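Local coordinates for soluble epoxide hydrolase (Bacillus megaterium, PDB 4INZ), which is an enzyme of the alpha/beta hydrolase fold, a single chain built on a largely parallel central sheet flanked by helices, at residues 31-36 with 49-54; 43-48 with 73-78; 123-128 with 141-146. The protein carries 1 engineered substitution. All blocks are in the same frame, centred on the assembly; numbering follows the deposited sequence.

Contact 1: residues 31-36 with 49-54; sequences HYISKG and DFSHIW
With CG1 of Ile33 anti to its own carbonyl carbon and beside the backbone N (chi1 -59°), and CD1 fully extended beyond it (chi2 178°), the longer branch reaches off strand 28-36 toward Ser51. The serine answers with chi1 52°, which sets OG between its backbone N and carbonyl carbon and turns it to the strand. CD1 of Ile33 comes to 3.4 Å from OG of Ser51 and lies alongside this short side chain. CG1 of Ile33 follows at 3.5 Å from the same OG of Ser51, so both carbons of the branch line the hydroxyl. The methylene is part of the surface too, CB of Ser51 being 3.7 Å from CD1 of Ile33. Farther along, CD1 of Ile33 stands 4.2 Å from the backbone N of His52.

Serine suits this buried place because it is small and still keeps a polar partner: its OG is hydrogen-bonded to OD1 of Asp71, whose OD2 meets ND1 of His31 on the same strand as Ile33. Ser51 also begins the 3-10 segment 51-54, where Trp54 N bonds to Ser51 O at 3.1 Å just ahead of helix 55-61. In this alpha/beta hydrolase the contact thus lays the loop that follows strand 40-44 against strand 28-36, which hydrogen-bonds through Ile33 to Ala69 on the antiparallel strand 66-70. Isoleucine, branched at CB, is at home in a strand and offers an apolar arm. Between the two segments the attraction is van der Waals alone, while the bond to Asp71 orients the serine hydroxyl that the arm packs against.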
loop_
_atom_site.group_PDB
_atom_site.type_symbol
_atom_site.label_atom_id
_atom_site.label_comp_id
_atom_site.label_asym_id
_atom_site.label_seq_id
_atom_site.Cartn_x
_atom_site.Cartn_y
_atom_site.Cartn_z
ATOM N N HIS A 31 14.497 -5.488 0.897
ATOM C CA HIS A 31 14.335 -6.706 0.117
ATOM C C HIS A 31 13.234 -6.538 -0.933
ATOM O O HIS A 31 12.252 -5.836 -0.700
ATOM C CB HIS A 31 13.985 -7.861 1.053
ATOM C CG HIS A 31 13.716 -9.156 0.350
ATOM N ND1 HIS A 31 12.441 -9.596 0.063
ATOM C CD2 HIS A 31 14.557 -10.119 -0.101
ATOM C CE1 HIS A 31 12.508 -10.768 -0.544
ATOM N NE2 HIS A 31 13.780 -11.110 -0.653
ATOM N N TYR A 32 13.387 -7.166 -2.095
ATOM C CA TYR A 32 12.341 -7.072 -3.122
ATOM C C TYR A 32 12.292 -8.312 -4.001
ATOM O O TYR A 32 13.275 -9.048 -4.103
ATOM C CB TYR A 32 12.521 -5.826 -4.002
ATOM C CG TYR A 32 13.799 -5.802 -4.829
ATOM C CD1 TYR A 32 14.949 -5.203 -4.341
ATOM C CD2 TYR A 32 13.845 -6.359 -6.101
ATOM C CE1 TYR A 32 16.109 -5.163 -5.083
ATOM C CE2 TYR A 32 15.014 -6.323 -6.860
ATOM C CZ TYR A 32 16.142 -5.724 -6.343
ATOM O OH TYR A 32 17.316 -5.682 -7.074
ATOM N N ILE A 33 11.133 -8.541 -4.615
ATOM C CA ILE A 33 10.957 -9.579 -5.623
ATOM C C ILE A 33 11.073 -8.931 -6.984
ATOM O O ILE A 33 10.510 -7.859 -7.206
ATOM C CB ILE A 33 9.538 -10.179 -5.581
ATOM C CG1 ILE A 33 9.226 -10.789 -4.226
ATOM C CG2 ILE A 33 9.368 -11.224 -6.680
ATOM C CD1 ILE A 33 7.809 -11.332 -4.168
ATOM N N SER A 34 11.773 -9.594 -7.901
ATOM C CA SER A 34 11.994 -9.057 -9.236
ATOM C C SER A 34 11.730 -10.122 -10.295
ATOM O O SER A 34 12.130 -11.279 -10.135
ATOM C CB SER A 34 13.430 -8.540 -9.355
ATOM O OG SER A 34 13.752 -8.195 -10.690
ATOM N N LYS A 35 11.050 -9.725 -11.369
ATOM C CA LYS A 35 10.812 -10.609 -12.506
ATOM C C LYS A 35 10.618 -9.776 -13.775
ATOM O O LYS A 35 10.227 -8.618 -13.702
ATOM C CB LYS A 35 9.590 -11.497 -12.245
ATOM C CG LYS A 35 9.451 -12.693 -13.175
ATOM C CD LYS A 35 8.238 -13.543 -12.788
ATOM C CE LYS A 35 8.144 -14.818 -13.627
ATOM N NZ LYS A 35 7.901 -14.554 -15.083
ATOM N N GLY A 36 10.909 -10.355 -14.933
ATOM C CA GLY A 36 10.671 -9.671 -16.189
ATOM C C GLY A 36 11.720 -8.660 -16.601
ATOM O O GLY A 36 12.840 -8.660 -16.098
ATOM N N ASP A 49 0.661 -6.957 4.950
ATOM C CA ASP A 49 1.108 -7.827 3.872
ATOM C C ASP A 49 2.588 -7.612 3.580
ATOM O O ASP A 49 3.346 -7.204 4.452
ATOM C CB ASP A 49 0.264 -7.568 2.626
ATOM C CG ASP A 49 -1.220 -7.587 2.932
ATOM O OD1 ASP A 49 -1.729 -8.665 3.295
ATOM O OD2 ASP A 49 -1.871 -6.524 2.836
ATOM N N PHE A 50 2.983 -7.906 2.349
ATOM C CA PHE A 50 4.361 -7.740 1.904
ATOM C C PHE A 50 4.393 -8.012 0.410
ATOM O O PHE A 50 3.346 -8.115 -0.213
ATOM C CB PHE A 50 5.331 -8.652 2.685
ATOM C CG PHE A 50 5.117 -10.136 2.475
ATOM C CD1 PHE A 50 3.926 -10.752 2.843
ATOM C CD2 PHE A 50 6.140 -10.926 1.965
ATOM C CE1 PHE A 50 3.744 -12.125 2.674
ATOM C CE2 PHE A 50 5.976 -12.306 1.794
ATOM C CZ PHE A 50 4.776 -12.905 2.152
ATOM N N SER A 51 5.584 -8.123 -0.168
ATOM C CA SER A 51 5.700 -8.235 -1.620
ATOM C C SER A 51 4.837 -9.346 -2.223
ATOM O O SER A 51 4.337 -9.217 -3.348
ATOM C CB SER A 51 7.168 -8.418 -2.015
ATOM O OG SER A 51 7.744 -9.495 -1.285
ATOM N N HIS A 52 4.657 -10.431 -1.477
ATOM C CA HIS A 52 3.942 -11.605 -1.986
ATOM C C HIS A 52 2.491 -11.295 -2.378
ATOM O O HIS A 52 1.899 -12.015 -3.180
ATOM C CB HIS A 52 3.981 -12.721 -0.933
ATOM C CG HIS A 52 3.449 -14.040 -1.401
ATOM N ND1 HIS A 52 4.094 -14.815 -2.342
ATOM C CD2 HIS A 52 2.350 -14.740 -1.027
ATOM C CE1 HIS A 52 3.407 -15.929 -2.539
ATOM N NE2 HIS A 52 2.346 -15.910 -1.752
ATOM N N ILE A 53 1.910 -10.233 -1.824
ATOM C CA ILE A 53 0.505 -9.951 -2.136
ATOM C C ILE A 53 0.320 -9.677 -3.632
ATOM O O ILE A 53 -0.779 -9.836 -4.177
ATOM C CB ILE A 53 -0.087 -8.800 -1.285
ATOM C CG1 ILE A 53 -1.615 -8.781 -1.410
ATOM C CG2 ILE A 53 0.514 -7.439 -1.691
ATOM C CD1 ILE A 53 -2.281 -7.923 -0.365
ATOM N N TRP A 54 1.409 -9.300 -4.298
ATOM C CA TRP A 54 1.360 -8.916 -5.706
ATOM C C TRP A 54 1.658 -10.062 -6.668
ATOM O O TRP A 54 1.773 -9.850 -7.881
ATOM C CB TRP A 54 2.351 -7.782 -5.966
ATOM C CG TRP A 54 2.071 -6.555 -5.180
ATOM C CD1 TRP A 54 2.816 -6.048 -4.144
ATOM C CD2 TRP A 54 0.969 -5.664 -5.359
ATOM N NE1 TRP A 54 2.242 -4.886 -3.677
ATOM C CE2 TRP A 54 1.111 -4.629 -4.406
ATOM C CE3 TRP A 54 -0.117 -5.634 -6.242
ATOM C CZ2 TRP A 54 0.196 -3.576 -4.306
ATOM C CZ3 TRP A 54 -1.023 -4.579 -6.145
ATOM C CH2 TRP A 54 -0.858 -3.566 -5.182
#

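Contact 2: residues 43-48 with 73-78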
loop_
_atom_site.group_PDB
_atom_site.type_symbol
_atom_site.label_atom_id
_atom_site.label_comp_id
_atom_site.label_asym_id
_atom_site.label_seq_id
_atom_site.Cartn_x
_atom_site.Cartn_y
_atom_site.Cartn_z
ATOM N N PHE A 43 5.614 -2.188 -7.311
ATOM C CA PHE A 43 4.437 -2.470 -6.480
ATOM C C PHE A 43 4.751 -2.216 -5.010
ATOM O O PHE A 43 5.769 -2.705 -4.495
ATOM C CB PHE A 43 4.026 -3.947 -6.597
ATOM C CG PHE A 43 3.646 -4.388 -7.981
ATOM C CD1 PHE A 43 4.623 -4.772 -8.897
ATOM C CD2 PHE A 43 2.308 -4.482 -8.348
ATOM C CE1 PHE A 43 4.275 -5.202 -10.166
ATOM C CE2 PHE A 43 1.942 -4.912 -9.623
ATOM C CZ PHE A 43 2.927 -5.280 -10.532
ATOM N N LEU A 44 3.865 -1.488 -4.335
ATOM C CA LEU A 44 4.007 -1.187 -2.912
ATOM C C LEU A 44 2.812 -1.709 -2.124
ATOM O O LEU A 44 1.680 -1.224 -2.292
ATOM C CB LEU A 44 4.092 0.327 -2.694
ATOM C CG LEU A 44 5.121 1.114 -3.504
ATOM C CD1 LEU A 44 5.109 2.565 -3.058
ATOM C CD2 LEU A 44 6.517 0.515 -3.348
ATOM N N HIS A 45 3.075 -2.683 -1.258
ATOM C CA HIS A 45 2.065 -3.272 -0.391
ATOM C C HIS A 45 1.788 -2.382 0.807
ATOM O O HIS A 45 2.390 -1.310 0.963
ATOM C CB HIS A 45 2.569 -4.618 0.130
ATOM C CG HIS A 45 3.705 -4.478 1.097
ATOM N ND1 HIS A 45 3.511 -4.276 2.447
ATOM C CD2 HIS A 45 5.045 -4.462 0.901
ATOM C CE1 HIS A 45 4.685 -4.160 3.043
ATOM N NE2 HIS A 45 5.632 -4.266 2.127
ATOM N N GLY A 46 0.867 -2.836 1.655
ATOM C CA GLY A 46 0.564 -2.158 2.904
ATOM C C GLY A 46 0.505 -3.141 4.065
ATOM O O GLY A 46 1.125 -4.197 4.025
ATOM N N PHE A 47 -0.264 -2.800 5.091
ATOM C CA PHE A 47 -0.289 -3.563 6.337
ATOM C C PHE A 47 -1.408 -4.599 6.351
ATOM O O PHE A 47 -2.543 -4.282 5.999
ATOM C CB PHE A 47 -0.505 -2.602 7.510
ATOM C CG PHE A 47 -0.681 -3.296 8.831
ATOM C CD1 PHE A 47 0.420 -3.583 9.625
ATOM C CD2 PHE A 47 -1.944 -3.673 9.275
ATOM C CE1 PHE A 47 0.267 -4.225 10.836
ATOM C CE2 PHE A 47 -2.103 -4.320 10.492
ATOM C CZ PHE A 47 -0.989 -4.598 11.271
ATOM N N PRO A 48 -1.115 -5.835 6.802
ATOM C CA PRO A 48 0.160 -6.390 7.252
ATOM C C PRO A 48 0.709 -7.352 6.215
ATOM O O PRO A 48 1.166 -8.444 6.567
ATOM C CB PRO A 48 -0.260 -7.193 8.475
ATOM C CG PRO A 48 -1.572 -7.790 8.037
ATOM C CD PRO A 48 -2.222 -6.758 7.115
ATOM N N ARG A 73 10.256 -0.925 4.488
ATOM C CA ARG A 73 11.123 -1.020 5.655
ATOM C C ARG A 73 10.327 -1.555 6.837
ATOM O O ARG A 73 9.167 -1.176 7.046
ATOM C CB ARG A 73 11.798 0.321 5.993
ATOM C CG ARG A 73 10.844 1.480 6.282
ATOM C CD ARG A 73 11.595 2.698 6.819
ATOM N NE ARG A 73 12.617 3.193 5.899
ATOM C CZ ARG A 73 13.771 3.735 6.291
ATOM N NH1 ARG A 73 14.046 3.858 7.584
ATOM N NH2 ARG A 73 14.651 4.164 5.396
ATOM N N GLY A 74 10.944 -2.461 7.588
ATOM C CA GLY A 74 10.287 -3.071 8.725
ATOM C C GLY A 74 9.577 -4.374 8.393
ATOM O O GLY A 74 9.291 -5.157 9.288
ATOM N N TYR A 75 9.300 -4.604 7.110
ATOM C CA TYR A 75 8.537 -5.776 6.670
ATOM C C TYR A 75 9.388 -6.927 6.138
ATOM O O TYR A 75 10.374 -6.710 5.428
ATOM C CB TYR A 75 7.556 -5.386 5.560
ATOM C CG TYR A 75 6.298 -4.696 6.025
ATOM C CD1 TYR A 75 6.295 -3.339 6.326
ATOM C CD2 TYR A 75 5.098 -5.400 6.140
ATOM C CE1 TYR A 75 5.126 -2.698 6.729
ATOM C CE2 TYR A 75 3.938 -4.768 6.542
ATOM C CZ TYR A 75 3.959 -3.419 6.841
ATOM O OH TYR A 75 2.800 -2.791 7.239
ATOM N N ASN A 76 8.965 -8.152 6.454
ATOM C CA ASN A 76 9.586 -9.359 5.912
ATOM C C ASN A 76 11.106 -9.306 6.047
ATOM O O ASN A 76 11.626 -9.166 7.153
ATOM C CB ASN A 76 9.162 -9.557 4.446
ATOM C CG ASN A 76 9.521 -10.931 3.903
ATOM O OD1 ASN A 76 9.569 -11.910 4.642
ATOM N ND2 ASN A 76 9.784 -11.004 2.602
ATOM N N LEU A 77 11.816 -9.397 4.927
ATOM C CA LEU A 77 13.279 -9.453 4.966
ATOM C C LEU A 77 13.958 -8.083 4.897
ATOM O O LEU A 77 15.185 -7.982 4.966
ATOM C CB LEU A 77 13.805 -10.375 3.863
ATOM C CG LEU A 77 13.446 -11.855 4.048
ATOM C CD1 LEU A 77 13.713 -12.652 2.768
ATOM C CD2 LEU A 77 14.179 -12.479 5.241
ATOM N N SER A 78 13.167 -7.025 4.768
ATOM C CA SER A 78 13.740 -5.687 4.753
ATOM C C SER A 78 14.246 -5.300 6.130
ATOM O O SER A 78 13.760 -5.800 7.141
ATOM C CB SER A 78 12.723 -4.660 4.239
ATOM O OG SER A 78 12.535 -4.834 2.849
#
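The imidazole of His45 meets the phenol of Tyr75 edge to face, a T-shaped pair with ring planes at 69° and centroids 4.6 Å apart. CE1 of His45 is the leading atom: it sits over the centre of the tyrosine ring, 3.4 Å from CG of Tyr75. Its C-H edge can therefore meet the pi cloud, a good use of a histidine whose two nitrogens are engaged elsewhere. ND1 of His45 donates to the carbonyl O of Gly46 at 2.9 Å in an almost straight bond (170°), with the oxygen in the imidazole plane, and NE2 is hydrogen-bonded to N of Leu72. Gripped at both nitrogens, the ring is held against rotation.

His45, Gly46, Phe47 and Pro48 follow strand 40-44 as the sequence HGFP, matching the HGXP motif of the epoxide hydrolases, and the peptide before Pro48 is cis. In such relatives this turn is associated with the oxyanion hole; here Phe47 N is hydrogen-bonded to OD2 of Asp114.

Tyrosine suits its place by offering a broad face to CE1 of His45 and enough length for its hydroxyl to reach Phe47, whose side chain it crosses at about a right angle. OH of Tyr75 lies near the plane of the Phe47 ring, at the edge, 3.3 Å from CB of Phe47. CB of Pro48 covers the centre of one face of that phenyl ring. From Tyr75 to Ser78 the chain makes a type II' turn, closed by Ser78 N to Tyr75 O at 2.9 Å.

Contact 3: residues 123-128 with 141-146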
loop_
_atom_site.group_PDB
_atom_site.type_symbol
_atom_site.label_atom_id
_atom_site.label_comp_id
_atom_site.label_asym_id
_atom_site.label_seq_id
_atom_site.Cartn_x
_atom_site.Cartn_y
_atom_site.Cartn_z
ATOM N N PHE A 123 4.119 10.205 -2.848
ATOM C CA PHE A 123 5.273 10.203 -3.736
ATOM C C PHE A 123 4.923 10.752 -5.121
ATOM O O PHE A 123 5.688 11.528 -5.699
ATOM C CB PHE A 123 5.855 8.792 -3.871
ATOM C CG PHE A 123 7.015 8.717 -4.818
ATOM C CD1 PHE A 123 8.290 9.085 -4.400
ATOM C CD2 PHE A 123 6.831 8.321 -6.133
ATOM C CE1 PHE A 123 9.363 9.034 -5.275
ATOM C CE2 PHE A 123 7.899 8.262 -7.010
ATOM C CZ PHE A 123 9.169 8.625 -6.581
ATOM N N ALA A 124 3.780 10.336 -5.663
ATOM C CA ALA A 124 3.355 10.799 -6.985
ATOM C C ALA A 124 3.112 12.307 -6.996
ATOM O O ALA A 124 3.434 12.991 -7.970
ATOM C CB ALA A 124 2.100 10.050 -7.445
ATOM N N TYR A 125 2.540 12.824 -5.914
ATOM C CA TYR A 125 2.283 14.256 -5.807
ATOM C C TYR A 125 3.585 15.054 -5.728
ATOM O O TYR A 125 3.711 16.118 -6.335
ATOM C CB TYR A 125 1.409 14.559 -4.585
ATOM C CG TYR A 125 -0.079 14.604 -4.869
ATOM C CD1 TYR A 125 -0.706 15.801 -5.219
ATOM C CD2 TYR A 125 -0.861 13.457 -4.778
ATOM C CE1 TYR A 125 -2.068 15.849 -5.475
ATOM C CE2 TYR A 125 -2.221 13.495 -5.034
ATOM C CZ TYR A 125 -2.821 14.694 -5.381
ATOM O OH TYR A 125 -4.175 14.734 -5.635
ATOM N N ARG A 126 4.551 14.538 -4.976
ATOM C CA ARG A 126 5.802 15.255 -4.760
ATOM C C ARG A 126 6.789 15.043 -5.905
ATOM O O ARG A 126 7.562 15.941 -6.242
ATOM C CB ARG A 126 6.440 14.843 -3.433
ATOM C CG ARG A 126 5.604 15.167 -2.208
ATOM C CD ARG A 126 6.348 14.822 -0.926
ATOM N NE ARG A 126 5.568 15.147 0.267
ATOM C CZ ARG A 126 5.922 14.818 1.508
ATOM N NH1 ARG A 126 7.050 14.146 1.725
ATOM N NH2 ARG A 126 5.145 15.154 2.532
ATOM N N TYR A 127 6.761 13.856 -6.499
ATOM C CA TYR A 127 7.691 13.514 -7.569
ATOM C C TYR A 127 6.957 12.974 -8.790
ATOM O O TYR A 127 7.240 11.861 -9.240
ATOM C CB TYR A 127 8.698 12.462 -7.094
ATOM C CG TYR A 127 9.637 12.912 -5.995
ATOM C CD1 TYR A 127 10.858 13.505 -6.300
ATOM C CD2 TYR A 127 9.320 12.719 -4.657
ATOM C CE1 TYR A 127 11.728 13.908 -5.301
ATOM C CE2 TYR A 127 10.188 13.116 -3.649
ATOM C CZ TYR A 127 11.388 13.711 -3.977
ATOM O OH TYR A 127 12.255 14.107 -2.983
ATOM N N PRO A 128 6.023 13.761 -9.341
ATOM C CA PRO A 128 5.221 13.266 -10.464
ATOM C C PRO A 128 6.072 12.856 -11.663
ATOM O O PRO A 128 5.621 12.052 -12.474
ATOM C CB PRO A 128 4.331 14.462 -10.816
ATOM C CG PRO A 128 5.039 15.652 -10.243
ATOM C CD PRO A 128 5.690 15.153 -8.999
ATOM N N HIS A 141 -6.484 8.292 -0.502
ATOM C CA HIS A 141 -6.050 9.429 -1.304
ATOM C C HIS A 141 -5.762 10.567 -0.330
ATOM O O HIS A 141 -6.530 10.787 0.600
ATOM C CB HIS A 141 -7.140 9.854 -2.297
ATOM C CG HIS A 141 -6.784 11.074 -3.089
ATOM N ND1 HIS A 141 -7.172 12.344 -2.718
ATOM C CD2 HIS A 141 -6.060 11.219 -4.224
ATOM C CE1 HIS A 141 -6.708 13.218 -3.595
ATOM N NE2 HIS A 141 -6.026 12.561 -4.517
ATOM N N PRO A 142 -4.644 11.281 -0.520
ATOM C CA PRO A 142 -4.232 12.284 0.472
ATOM C C PRO A 142 -5.330 13.268 0.875
ATOM O O PRO A 142 -5.411 13.640 2.047
ATOM C CB PRO A 142 -3.090 13.012 -0.236
ATOM C CG PRO A 142 -2.479 11.948 -1.094
ATOM C CD PRO A 142 -3.652 11.134 -1.596
ATOM N N TYR A 143 -6.165 13.681 -0.069
ATOM C CA TYR A 143 -7.139 14.733 0.223
ATOM C C TYR A 143 -8.519 14.198 0.586
ATOM O O TYR A 143 -9.109 14.630 1.578
ATOM C CB TYR A 143 -7.231 15.740 -0.929
ATOM C CG TYR A 143 -6.001 16.609 -1.066
ATOM C CD1 TYR A 143 -4.938 16.218 -1.872
ATOM C CD2 TYR A 143 -5.893 17.813 -0.372
ATOM C CE1 TYR A 143 -3.806 17.002 -1.995
ATOM C CE2 TYR A 143 -4.768 18.607 -0.490
ATOM C CZ TYR A 143 -3.727 18.198 -1.301
ATOM O OH TYR A 143 -2.605 18.986 -1.423
ATOM N N THR A 144 -9.042 13.266 -0.206
ATOM C CA THR A 144 -10.369 12.746 0.087
ATOM C C THR A 144 -10.404 11.993 1.413
ATOM O O THR A 144 -11.430 11.978 2.089
ATOM C CB THR A 144 -10.946 11.866 -1.054
ATOM O OG1 THR A 144 -10.160 10.675 -1.207
ATOM C CG2 THR A 144 -10.989 12.645 -2.371
ATOM N N PHE A 145 -9.287 11.373 1.798
ATOM C CA PHE A 145 -9.277 10.626 3.052
ATOM C C PHE A 145 -9.490 11.530 4.258
ATOM O O PHE A 145 -10.235 11.188 5.179
ATOM C CB PHE A 145 -7.989 9.824 3.238
ATOM C CG PHE A 145 -7.995 8.978 4.476
ATOM C CD1 PHE A 145 -8.926 7.957 4.624
ATOM C CD2 PHE A 145 -7.080 9.197 5.494
ATOM C CE1 PHE A 145 -8.939 7.169 5.759
ATOM C CE2 PHE A 145 -7.091 8.409 6.632
ATOM C CZ PHE A 145 -8.025 7.400 6.766
ATOM N N MET A 146 -8.823 12.678 4.267
ATOM C CA MET A 146 -9.019 13.638 5.350
ATOM C C MET A 146 -10.459 14.151 5.351
ATOM O O MET A 146 -11.065 14.327 6.405
ATOM C CB MET A 146 -8.033 14.796 5.231
ATOM C CG MET A 146 -6.586 14.363 5.367
ATOM S SD MET A 146 -6.201 13.595 6.962
ATOM C CE MET A 146 -6.275 15.025 8.058
#
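Tyr125, near the end of helix 115-126, reaches across to His141, the N-cap of helix 142-151, and with Tyr143 the three rings form an aromatic cluster. Helix 115-126 belongs to the beta-alpha-beta unit between parallel strands 108-112 and 131-137 of the hydrolase fold, so the contact joins this unit to the helix that follows it. The tight part is polar: OH of Tyr125 and NE2 of His141 share a hydrogen bond of 3.1 Å, each atom near the plane of the other's ring. The tyrosine hydroxyl is buried but has a second partner in O of Glu242.

Elsewhere the fit is looser. CE1 of Tyr125 comes only to 4.1 Å from CE1 of Tyr143, the rings oblique with planes at 54°, and CG of Pro142 stays 4.2 Å from CE2 of Tyr125. Toward the helix end exposure rises: the partly exposed Arg126 makes a salt bridge with Asp90.

A rigid proline suits the first turn of a helix, and histidine suits the cap because its nitrogens serve both sides: through its other ring nitrogen, ND1, His141 accepts from Thr144 N at 3.3 Å, nearly straight at 173°.

Overall arrangement
Contacts 1 and 2 are neighbours, their centres about 9 Å apart, and their segments alternate along the chain. Contact 1 ties the region after strand 40-44 to strand 28-36, and contact 2 ties it to the loop after strand 66-70; they touch directly, as where His31 N bonds to Ser78 OG, and Asp71 serves side chains of both. Contact 3 lies about 23 Å from contact 1 and about 20 Å from contact 2, centre to centre, across the middle of the chain from contact 1, and joins two helices. Contacts 2 and 3 are buried, contact 1 only partly. Their chemistry differs accordingly: van der Waals packing of an isoleucine on a serine in contact 1, a T-shaped aromatic pair in contact 2, and in contact 3 a direct side-chain hydrogen bond within an aromatic cluster.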